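Long-range contacts in uncharacterized protein (PDB 4O5P), which is the type VI secretion phospholipase effector Tle1 of Pseudomonas aeruginosa, which probably hydrolyses membrane phospholipids with an alpha/beta-hydrolase catalytic domain: residues F612-E617 / S693-S698; E617-E622 / Y681-L686; D770-F775 / E784-L789. One frame throughout, in Å; residues are numbered along the deposited sequence.

Contact 1: F612-E617 / S693-S698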
loop_
_atom_site.group_PDB
_atom_site.type_symbol
_atom_site.label_atom_id
_atom_site.label_comp_id
_atom_site.label_asym_id
_atom_site.label_seq_id
_atom_site.Cartn_x
_atom_site.Cartn_y
_atom_site.Cartn_z
ATOM N N PHE A 612 -1.892 -0.417 17.480
ATOM C CA PHE A 612 -3.004 -0.948 18.263
ATOM C C PHE A 612 -2.627 -2.265 18.926
ATOM O O PHE A 612 -1.665 -2.913 18.523
ATOM C CB PHE A 612 -4.186 -1.298 17.354
ATOM C CG PHE A 612 -4.754 -0.148 16.602
ATOM C CD1 PHE A 612 -5.557 0.791 17.243
ATOM C CD2 PHE A 612 -4.514 -0.016 15.245
ATOM C CE1 PHE A 612 -6.088 1.851 16.540
ATOM C CE2 PHE A 612 -5.051 1.034 14.538
ATOM C CZ PHE A 612 -5.844 1.969 15.188
ATOM N N LEU A 613 -3.449 -2.666 19.898
ATOM C CA LEU A 613 -3.506 -4.029 20.427
ATOM C C LEU A 613 -4.887 -4.612 20.108
ATOM O O LEU A 613 -5.878 -3.883 20.104
ATOM C CB LEU A 613 -3.335 -4.022 21.946
ATOM C CG LEU A 613 -1.924 -3.899 22.507
ATOM C CD1 LEU A 613 -1.947 -3.951 24.029
ATOM C CD2 LEU A 613 -1.075 -5.000 21.938
ATOM N N ILE A 614 -4.965 -5.913 19.841
ATOM C CA ILE A 614 -6.266 -6.546 19.603
ATOM C C ILE A 614 -6.797 -7.195 20.896
ATOM O O ILE A 614 -6.054 -7.373 21.871
ATOM C CB ILE A 614 -6.196 -7.601 18.494
ATOM C CG1 ILE A 614 -5.261 -8.743 18.902
ATOM C CG2 ILE A 614 -5.741 -6.970 17.159
ATOM C CD1 ILE A 614 -5.099 -9.789 17.832
ATOM N N ASN A 615 -8.075 -7.553 20.895
ATOM C CA ASN A 615 -8.744 -8.035 22.099
ATOM C C ASN A 615 -8.578 -9.542 22.269
ATOM O O ASN A 615 -8.743 -10.281 21.308
ATOM C CB ASN A 615 -10.235 -7.681 22.027
ATOM C CG ASN A 615 -11.012 -8.168 23.231
ATOM O OD1 ASN A 615 -11.702 -9.189 23.172
ATOM N ND2 ASN A 615 -10.902 -7.439 24.334
ATOM N N GLU A 616 -8.290 -10.000 23.490
ATOM C CA GLU A 616 -7.990 -11.420 23.724
ATOM C C GLU A 616 -9.185 -12.328 23.463
ATOM O O GLU A 616 -9.061 -13.363 22.796
ATOM C CB GLU A 616 -7.470 -11.650 25.148
ATOM C CG GLU A 616 -6.255 -10.804 25.525
ATOM C CD GLU A 616 -6.637 -9.565 26.321
ATOM O OE1 GLU A 616 -7.341 -8.690 25.764
ATOM O OE2 GLU A 616 -6.239 -9.478 27.509
ATOM N N GLU A 617 -10.335 -11.932 23.996
ATOM C CA GLU A 617 -11.593 -12.633 23.759
ATOM C C GLU A 617 -11.902 -12.749 22.263
ATOM O O GLU A 617 -12.177 -13.850 21.763
ATOM C CB GLU A 617 -12.746 -11.926 24.503
ATOM C CG GLU A 617 -12.801 -12.199 26.031
ATOM C CD GLU A 617 -11.617 -11.617 26.804
ATOM O OE1 GLU A 617 -11.300 -10.417 26.620
ATOM O OE2 GLU A 617 -10.995 -12.354 27.604
ATOM N N SER A 693 -13.679 -0.120 12.046
ATOM C CA SER A 693 -12.876 -1.295 11.739
ATOM C C SER A 693 -13.718 -2.560 11.929
ATOM O O SER A 693 -14.765 -2.526 12.595
ATOM C CB SER A 693 -11.612 -1.335 12.626
ATOM O OG SER A 693 -11.954 -1.164 13.994
ATOM N N ASN A 694 -13.273 -3.678 11.353
ATOM C CA ASN A 694 -14.017 -4.934 11.495
ATOM C C ASN A 694 -13.782 -5.654 12.812
ATOM O O ASN A 694 -14.531 -6.561 13.168
ATOM C CB ASN A 694 -13.746 -5.892 10.319
ATOM C CG ASN A 694 -12.282 -6.342 10.237
ATOM O OD1 ASN A 694 -11.371 -5.680 10.755
ATOM N ND2 ASN A 694 -12.051 -7.468 9.567
ATOM N N LYS A 695 -12.726 -5.282 13.521
ATOM C CA LYS A 695 -12.477 -5.869 14.825
ATOM C C LYS A 695 -12.189 -4.767 15.835
ATOM O O LYS A 695 -11.864 -3.625 15.464
ATOM C CB LYS A 695 -11.322 -6.865 14.762
ATOM C CG LYS A 695 -9.988 -6.228 14.428
ATOM C CD LYS A 695 -8.870 -7.273 14.389
ATOM C CE LYS A 695 -9.060 -8.270 13.251
ATOM N NZ LYS A 695 -8.071 -9.383 13.364
ATOM N N ARG A 696 -12.323 -5.110 17.108
ATOM C CA ARG A 696 -12.091 -4.166 18.181
ATOM C C ARG A 696 -10.602 -3.912 18.329
ATOM O O ARG A 696 -9.783 -4.837 18.229
ATOM C CB ARG A 696 -12.682 -4.691 19.497
ATOM C CG ARG A 696 -14.202 -4.904 19.445
ATOM C CD ARG A 696 -14.790 -4.999 20.845
ATOM N NE ARG A 696 -14.482 -6.283 21.460
ATOM C CZ ARG A 696 -14.561 -6.539 22.761
ATOM N NH1 ARG A 696 -14.926 -5.592 23.620
ATOM N NH2 ARG A 696 -14.257 -7.747 23.198
ATOM N N LEU A 697 -10.253 -2.649 18.554
ATOM C CA LEU A 697 -8.868 -2.257 18.702
ATOM C C LEU A 697 -8.715 -1.332 19.888
ATOM O O LEU A 697 -9.654 -0.615 20.254
ATOM C CB LEU A 697 -8.374 -1.536 17.450
ATOM C CG LEU A 697 -8.389 -2.266 16.113
ATOM C CD1 LEU A 697 -7.965 -1.291 15.024
ATOM C CD2 LEU A 697 -7.439 -3.448 16.163
ATOM N N SER A 698 -7.524 -1.362 20.483
ATOM C CA SER A 698 -7.172 -0.469 21.577
ATOM C C SER A 698 -5.963 0.313 21.116
ATOM O O SER A 698 -5.002 -0.283 20.626
ATOM C CB SER A 698 -6.814 -1.280 22.819
ATOM O OG SER A 698 -6.231 -0.471 23.819
HETATM O O HOH W 1 -9.708 -7.529 18.702
#

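Contact 2: E617-E622 / Y681-L686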
loop_
_atom_site.group_PDB
_atom_site.type_symbol
_atom_site.label_atom_id
_atom_site.label_comp_id
_atom_site.label_asym_id
_atom_site.label_seq_id
_atom_site.Cartn_x
_atom_site.Cartn_y
_atom_site.Cartn_z
ATOM N N GLU A 617 -10.335 -11.932 23.996
ATOM C CA GLU A 617 -11.593 -12.633 23.759
ATOM C C GLU A 617 -11.902 -12.749 22.263
ATOM O O GLU A 617 -12.177 -13.850 21.763
ATOM C CB GLU A 617 -12.746 -11.926 24.503
ATOM C CG GLU A 617 -12.801 -12.199 26.031
ATOM C CD GLU A 617 -11.617 -11.617 26.804
ATOM O OE1 GLU A 617 -11.300 -10.417 26.620
ATOM O OE2 GLU A 617 -10.995 -12.354 27.604
ATOM N N ASP A 618 -11.854 -11.621 21.549
ATOM C CA ASP A 618 -12.135 -11.612 20.104
ATOM C C ASP A 618 -11.142 -12.466 19.312
ATOM O O ASP A 618 -11.509 -13.089 18.323
ATOM C CB ASP A 618 -12.119 -10.186 19.536
ATOM C CG ASP A 618 -13.142 -9.263 20.195
ATOM O OD1 ASP A 618 -13.995 -9.732 20.985
ATOM O OD2 ASP A 618 -13.099 -8.049 19.907
ATOM N N GLU A 619 -9.882 -12.457 19.738
ATOM C CA GLU A 619 -8.833 -13.246 19.108
ATOM C C GLU A 619 -9.137 -14.742 19.267
ATOM O O GLU A 619 -8.962 -15.549 18.326
ATOM C CB GLU A 619 -7.483 -12.905 19.777
ATOM C CG GLU A 619 -6.277 -13.432 19.036
ATOM C CD GLU A 619 -4.963 -12.973 19.631
ATOM O OE1 GLU A 619 -4.969 -12.433 20.760
ATOM O OE2 GLU A 619 -3.919 -13.181 18.979
ATOM N N ALA A 620 -9.589 -15.106 20.468
ATOM C CA ALA A 620 -10.001 -16.487 20.741
ATOM C C ALA A 620 -11.174 -16.863 19.836
ATOM O O ALA A 620 -11.170 -17.917 19.198
ATOM C CB ALA A 620 -10.377 -16.672 22.232
ATOM N N GLU A 621 -12.171 -15.993 19.746
ATOM C CA GLU A 621 -13.323 -16.361 18.934
ATOM C C GLU A 621 -12.979 -16.420 17.446
ATOM O O GLU A 621 -13.490 -17.283 16.736
ATOM C CB GLU A 621 -14.541 -15.476 19.227
ATOM C CG GLU A 621 -15.481 -15.222 18.036
ATOM C CD GLU A 621 -16.198 -16.457 17.490
ATOM O OE1 GLU A 621 -15.998 -17.588 17.996
ATOM O OE2 GLU A 621 -16.984 -16.291 16.523
ATOM N N GLU A 622 -12.084 -15.544 16.984
ATOM C CA GLU A 622 -11.677 -15.579 15.590
ATOM C C GLU A 622 -11.002 -16.913 15.311
ATOM O O GLU A 622 -11.292 -17.562 14.299
ATOM C CB GLU A 622 -10.730 -14.402 15.232
ATOM C CG GLU A 622 -11.433 -13.029 15.122
ATOM C CD GLU A 622 -10.548 -11.927 14.520
ATOM O OE1 GLU A 622 -9.397 -12.199 14.103
ATOM O OE2 GLU A 622 -11.010 -10.768 14.447
ATOM N N TYR A 681 -2.456 -16.869 10.454
ATOM C CA TYR A 681 -3.326 -17.818 9.759
ATOM C C TYR A 681 -4.654 -17.959 10.484
ATOM O O TYR A 681 -5.678 -18.293 9.881
ATOM C CB TYR A 681 -2.662 -19.199 9.683
ATOM C CG TYR A 681 -1.568 -19.356 8.639
ATOM C CD1 TYR A 681 -1.723 -18.865 7.355
ATOM C CD2 TYR A 681 -0.387 -20.020 8.947
ATOM C CE1 TYR A 681 -0.724 -19.032 6.396
ATOM C CE2 TYR A 681 0.612 -20.191 8.002
ATOM C CZ TYR A 681 0.437 -19.697 6.734
ATOM O OH TYR A 681 1.437 -19.865 5.795
ATOM N N PHE A 682 -4.636 -17.739 11.793
ATOM C CA PHE A 682 -5.835 -17.942 12.570
ATOM C C PHE A 682 -6.395 -16.660 13.152
ATOM O O PHE A 682 -7.064 -16.682 14.179
ATOM C CB PHE A 682 -5.615 -19.032 13.617
ATOM C CG PHE A 682 -5.646 -20.407 13.031
ATOM C CD1 PHE A 682 -4.493 -20.992 12.532
ATOM C CD2 PHE A 682 -6.861 -21.089 12.908
ATOM C CE1 PHE A 682 -4.533 -22.255 11.958
ATOM C CE2 PHE A 682 -6.920 -22.352 12.338
ATOM C CZ PHE A 682 -5.747 -22.948 11.859
ATOM N N ARG A 683 -6.147 -15.556 12.457
ATOM C CA ARG A 683 -6.825 -14.288 12.722
ATOM C C ARG A 683 -7.421 -13.752 11.421
ATOM O O ARG A 683 -6.871 -13.981 10.327
ATOM C CB ARG A 683 -5.841 -13.252 13.250
ATOM C CG ARG A 683 -5.339 -13.518 14.657
ATOM C CD ARG A 683 -4.222 -12.548 15.030
ATOM N NE ARG A 683 -3.455 -13.105 16.126
ATOM C CZ ARG A 683 -2.277 -13.699 15.993
ATOM N NH1 ARG A 683 -1.689 -13.772 14.806
ATOM N NH2 ARG A 683 -1.676 -14.197 17.065
ATOM N N TYR A 684 -8.531 -13.036 11.519
ATOM C CA TYR A 684 -9.032 -12.357 10.333
ATOM C C TYR A 684 -8.184 -11.127 10.081
ATOM O O TYR A 684 -7.606 -10.547 11.018
ATOM C CB TYR A 684 -10.509 -11.989 10.473
ATOM C CG TYR A 684 -11.403 -13.201 10.549
ATOM C CD1 TYR A 684 -11.452 -14.125 9.519
ATOM C CD2 TYR A 684 -12.203 -13.414 11.658
ATOM C CE1 TYR A 684 -12.274 -15.237 9.606
ATOM C CE2 TYR A 684 -13.001 -14.501 11.750
ATOM C CZ TYR A 684 -13.042 -15.405 10.732
ATOM O OH TYR A 684 -13.877 -16.481 10.877
ATOM N N ARG A 685 -8.071 -10.753 8.814
ATOM C CA ARG A 685 -7.295 -9.582 8.434
ATOM C C ARG A 685 -7.978 -8.343 9.005
ATOM O O ARG A 685 -9.213 -8.274 9.047
ATOM C CB ARG A 685 -7.233 -9.491 6.911
ATOM C CG ARG A 685 -6.502 -8.275 6.366
ATOM C CD ARG A 685 -6.607 -8.215 4.846
ATOM N NE ARG A 685 -5.624 -7.284 4.307
ATOM C CZ ARG A 685 -5.577 -6.880 3.043
ATOM N NH1 ARG A 685 -6.470 -7.324 2.156
ATOM N NH2 ARG A 685 -4.641 -6.019 2.679
ATOM N N LEU A 686 -7.200 -7.372 9.465
ATOM C CA LEU A 686 -7.819 -6.137 9.953
ATOM C C LEU A 686 -8.237 -5.292 8.759
ATOM O O LEU A 686 -7.472 -5.156 7.792
ATOM C CB LEU A 686 -6.864 -5.352 10.858
ATOM C CG LEU A 686 -7.250 -3.906 11.205
ATOM C CD1 LEU A 686 -8.579 -3.851 11.990
ATOM C CD2 LEU A 686 -6.132 -3.288 12.017
HETATM O O HOH W 2 -7.643 -14.840 16.153
#

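Contact 3: D770-F775 / E784-L789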
loop_
_atom_site.group_PDB
_atom_site.type_symbol
_atom_site.label_atom_id
_atom_site.label_comp_id
_atom_site.label_asym_id
_atom_site.label_seq_id
_atom_site.Cartn_x
_atom_site.Cartn_y
_atom_site.Cartn_z
ATOM N N ASP A 770 -8.313 4.910 30.725
ATOM C CA ASP A 770 -8.979 3.660 30.369
ATOM C C ASP A 770 -9.965 3.875 29.215
ATOM O O ASP A 770 -10.162 2.988 28.372
ATOM C CB ASP A 770 -9.734 3.073 31.560
ATOM C CG ASP A 770 -8.813 2.578 32.662
ATOM O OD1 ASP A 770 -7.571 2.583 32.491
ATOM O OD2 ASP A 770 -9.352 2.163 33.710
ATOM N N ASN A 771 -10.606 5.043 29.179
ATOM C CA ASN A 771 -11.556 5.311 28.107
ATOM C C ASN A 771 -10.826 5.494 26.791
ATOM O O ASN A 771 -11.279 5.014 25.746
ATOM C CB ASN A 771 -12.422 6.532 28.399
ATOM C CG ASN A 771 -13.220 6.971 27.187
ATOM O OD1 ASN A 771 -12.949 8.022 26.596
ATOM N ND2 ASN A 771 -14.183 6.146 26.781
ATOM N N LEU A 772 -9.691 6.186 26.842
ATOM C CA LEU A 772 -8.911 6.393 25.625
ATOM C C LEU A 772 -8.425 5.063 25.057
ATOM O O LEU A 772 -8.349 4.899 23.841
ATOM C CB LEU A 772 -7.727 7.313 25.897
ATOM C CG LEU A 772 -8.089 8.754 26.265
ATOM C CD1 LEU A 772 -6.833 9.509 26.667
ATOM C CD2 LEU A 772 -8.799 9.457 25.110
ATOM N N ARG A 773 -8.123 4.118 25.953
ATOM C CA ARG A 773 -7.591 2.803 25.587
ATOM C C ARG A 773 -8.663 1.757 25.273
ATOM O O ARG A 773 -8.336 0.604 24.963
ATOM C CB ARG A 773 -6.707 2.260 26.719
ATOM C CG ARG A 773 -5.364 2.966 26.887
ATOM C CD ARG A 773 -4.256 1.960 27.172
ATOM N NE ARG A 773 -4.309 1.470 28.536
ATOM C CZ ARG A 773 -4.258 0.187 28.878
ATOM N NH1 ARG A 773 -4.135 -0.763 27.956
ATOM N NH2 ARG A 773 -4.317 -0.145 30.154
ATOM N N ALA A 774 -9.930 2.145 25.381
ATOM C CA ALA A 774 -11.038 1.197 25.258
ATOM C C ALA A 774 -11.011 0.470 23.923
ATOM O O ALA A 774 -10.741 1.075 22.886
ATOM C CB ALA A 774 -12.380 1.910 25.437
ATOM N N PHE A 775 -11.303 -0.824 23.954
ATOM C CA PHE A 775 -11.457 -1.593 22.725
ATOM C C PHE A 775 -12.739 -1.179 22.003
ATOM O O PHE A 775 -13.839 -1.383 22.523
ATOM C CB PHE A 775 -11.507 -3.092 23.041
ATOM C CG PHE A 775 -10.170 -3.692 23.369
ATOM C CD1 PHE A 775 -9.219 -3.898 22.370
ATOM C CD2 PHE A 775 -9.875 -4.079 24.663
ATOM C CE1 PHE A 775 -7.993 -4.455 22.677
ATOM C CE2 PHE A 775 -8.651 -4.638 24.976
ATOM C CZ PHE A 775 -7.711 -4.829 23.985
ATOM N N GLU A 784 -8.420 10.245 16.796
ATOM C CA GLU A 784 -8.704 11.692 16.763
ATOM C C GLU A 784 -8.756 12.264 18.178
ATOM O O GLU A 784 -8.118 13.280 18.470
ATOM C CB GLU A 784 -10.028 11.969 16.041
ATOM C CG GLU A 784 -10.155 13.363 15.415
ATOM C CD GLU A 784 -10.387 14.470 16.433
ATOM O OE1 GLU A 784 -10.210 15.665 16.075
ATOM O OE2 GLU A 784 -10.759 14.153 17.588
ATOM N N GLN A 785 -9.511 11.608 19.054
ATOM C CA GLN A 785 -9.698 12.087 20.422
ATOM C C GLN A 785 -8.377 12.199 21.179
ATOM O O GLN A 785 -8.140 13.164 21.931
ATOM C CB GLN A 785 -10.669 11.170 21.177
ATOM C CG GLN A 785 -10.837 11.535 22.655
ATOM C CD GLN A 785 -11.880 10.699 23.357
ATOM O OE1 GLN A 785 -12.431 9.746 22.785
ATOM N NE2 GLN A 785 -12.166 11.047 24.604
ATOM N N ILE A 786 -7.501 11.222 20.972
ATOM C CA ILE A 786 -6.218 11.239 21.655
ATOM C C ILE A 786 -5.369 12.364 21.086
ATOM O O ILE A 786 -4.720 13.100 21.835
ATOM C CB ILE A 786 -5.500 9.893 21.520
ATOM C CG1 ILE A 786 -6.305 8.804 22.221
ATOM C CG2 ILE A 786 -4.098 9.965 22.095
ATOM C CD1 ILE A 786 -5.844 7.407 21.873
ATOM N N GLY A 787 -5.384 12.511 19.761
ATOM C CA GLY A 787 -4.593 13.543 19.112
ATOM C C GLY A 787 -4.972 14.943 19.561
ATOM O O GLY A 787 -4.165 15.865 19.475
ATOM N N GLN A 788 -6.197 15.094 20.062
ATOM C CA GLN A 788 -6.695 16.392 20.535
ATOM C C GLN A 788 -6.236 16.707 21.959
ATOM O O GLN A 788 -6.330 17.852 22.418
ATOM C CB GLN A 788 -8.225 16.435 20.466
ATOM C CG GLN A 788 -8.786 16.507 19.050
ATOM C CD GLN A 788 -8.344 17.760 18.326
ATOM O OE1 GLN A 788 -7.482 17.715 17.443
ATOM N NE2 GLN A 788 -8.925 18.894 18.702
ATOM N N LEU A 789 -5.743 15.690 22.655
ATOM C CA LEU A 789 -5.344 15.861 24.038
ATOM C C LEU A 789 -3.911 16.348 24.133
ATOM O O LEU A 789 -3.109 16.135 23.210
ATOM C CB LEU A 789 -5.536 14.560 24.821
ATOM C CG LEU A 789 -7.005 14.279 25.126
ATOM C CD1 LEU A 789 -7.195 12.864 25.670
ATOM C CD2 LEU A 789 -7.545 15.320 26.108
#

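Contact 1: F612-E617 / S693-S698
Leu697 lays its CD1 methyl over one face of the Phe612 ring. The methyl sits 3.6 Å from the ring centroid and only 6° off the ring normal, a clear CH-pi contact. The other methyl, Leu697 CD2, reaches Ile614 CG2 at 4.0 Å. Beside this apolar patch the two backbones pair as antiparallel strands. Leu613 and Ser698 form a hydrogen-bonded pair: Leu613 N binds Ser698 O at 2.9 Å and Ser698 N binds Leu613 O at 3.0 Å. Strands 609-614 and 697-702 are neighbours in an antiparallel sheet, with 294-299 on the far side of 609-614. Next to this pair a water bridges the backbones, accepting from Asn615 N and donating to Arg696 O, at 2.7 Å each.

Asn615 is the N-cap of helix 616-637. Its CG stands anti to the backbone N (chi1 179°), and OD1 caps Asp618 N. Arg696 NH2 comes within 2.9 Å of Asn615 OD1, with the amide and guanidinium planes 51° apart. The main partner of Arg696 is Asp618, through a salt bridge from NE. Pro779 packs on Phe612 and Leu697, and Ser698 OG is hydrogen-bonded to Arg773 O. The contact thus sets an apolar CH-pi patch beside two backbone bonds, with a water satisfying Asn615 N and Arg696 O.

Contact 2: E617-E622 / Y681-L686
Glu619 OE2 is gripped by two nitrogens of Arg683. Arg683 NE donates to Glu619 OE2 at 2.9 Å, and Arg683 NH2 to the same oxygen at 3.1 Å. The guanidinium comes side-on, and the oxygen lies almost in its plane. The carboxylate is not coplanar with it; the two planes stand 48° apart. NH2 meets OE2 nearly along its C-O bond, while NE arrives on the anti side, tilted out of the carboxylate plane. The Glu619 chain leaves with CG anti to the backbone N (chi1 -168°) and runs extended, which carries the carboxylate out to Arg683. Glu619 OE1 forms a salt bridge with Arg722 and Arg683 NH1 one with Asp680, so both ends of the bridge have a second charged partner.

One turn on, Glu622 OE1 accepts from Tyr684 N at 2.9 Å. The N-H comes from above the carboxylate plane. Glu622 CG packs against Tyr684 CD2 at 3.6 Å. Lys695 adds a salt bridge to Glu622 OE1, and the Tyr684 hydroxyl bonds to Gln625. A water donates to Glu619 O at 2.6 Å and to Phe682 O at 2.8 Å.

The glutamates are three residues apart, so they sit on one side of helix 616-637. This helix flank holds a non-regular segment, 681-686, by a salt bridge, a side-chain-to-backbone hydrogen bond and a water bridge, just before strand 687-689 in the C-terminal region of Tle1.

Contact 3: D770-F775 / E784-L789
The methyls of Leu772, on the last turn of helix 767-772, touch Gln785, Ile786 and Leu789. From CB the side chain runs through CG to these two methyls, which do the touching. The first torsion sets CG anti to the carbonyl carbon (chi1 -66°), and the end of the chain then reaches the other helix. Leu772 CD1 meets Leu789 CD1 at 3.5 Å. These two leucines approach tip to tip. The second methyl has more neighbours. Leu772 CD2 lies 3.9 Å from Ile786 CG1 and 3.8 Å from Leu789 CD1. It also rests against the Gln785 side chain, with Leu772 CD2 3.8 Å from both Gln785 CG and Gln785 CD. Leu772 is thus held among three side chains, two apolar and one with a polar end.

Gln785 runs out in an extended chain, with CG anti to the backbone N (chi1 175°). Its aliphatic part and amide carbon give Leu772 CD2 a surface to lie on. Asn771 lies beside Gln785. Ile786 CD1 comes to 4.1 Å from Leu772 O, so it also borders the backbone at the helix end.

No hydrogen bond joins the two segments. The contact rests on van der Waals packing near the surface, with Ile786 on the buried side and Asn771 and Leu789 exposed. Helices 767-772 and 779-787 follow each other closely in the chain, and the last turn of helix 767-772 meets residues 785-789, on and just after helix 779-787. Lys782 of the second helix bonds to Asn771 O. Ile786 also packs on Val699 and Thr702 of strand 697-702, so helix 779-787 also rests against that strand.

From the N terminus, strand 609-614 leads into helix 616-637, which supplies one side of contact 2. The chain returns through 681-686 and closes that loop first. It then reaches 693-698 and closes contact 1, so contact 2 is nested inside contact 1. The two share Glu617, and their centres lie about 9 Å apart. Contact 3 follows in series and closes a short loop that includes most of helix 779-787. It touches contact 1 through Phe775, which packs on Leu613, Ile614 and Ser698, and through Arg773, whose O meets Ser698 OG, but not contact 2. Together they tie an antiparallel sheet to the helix after one strand and to a later helix pair.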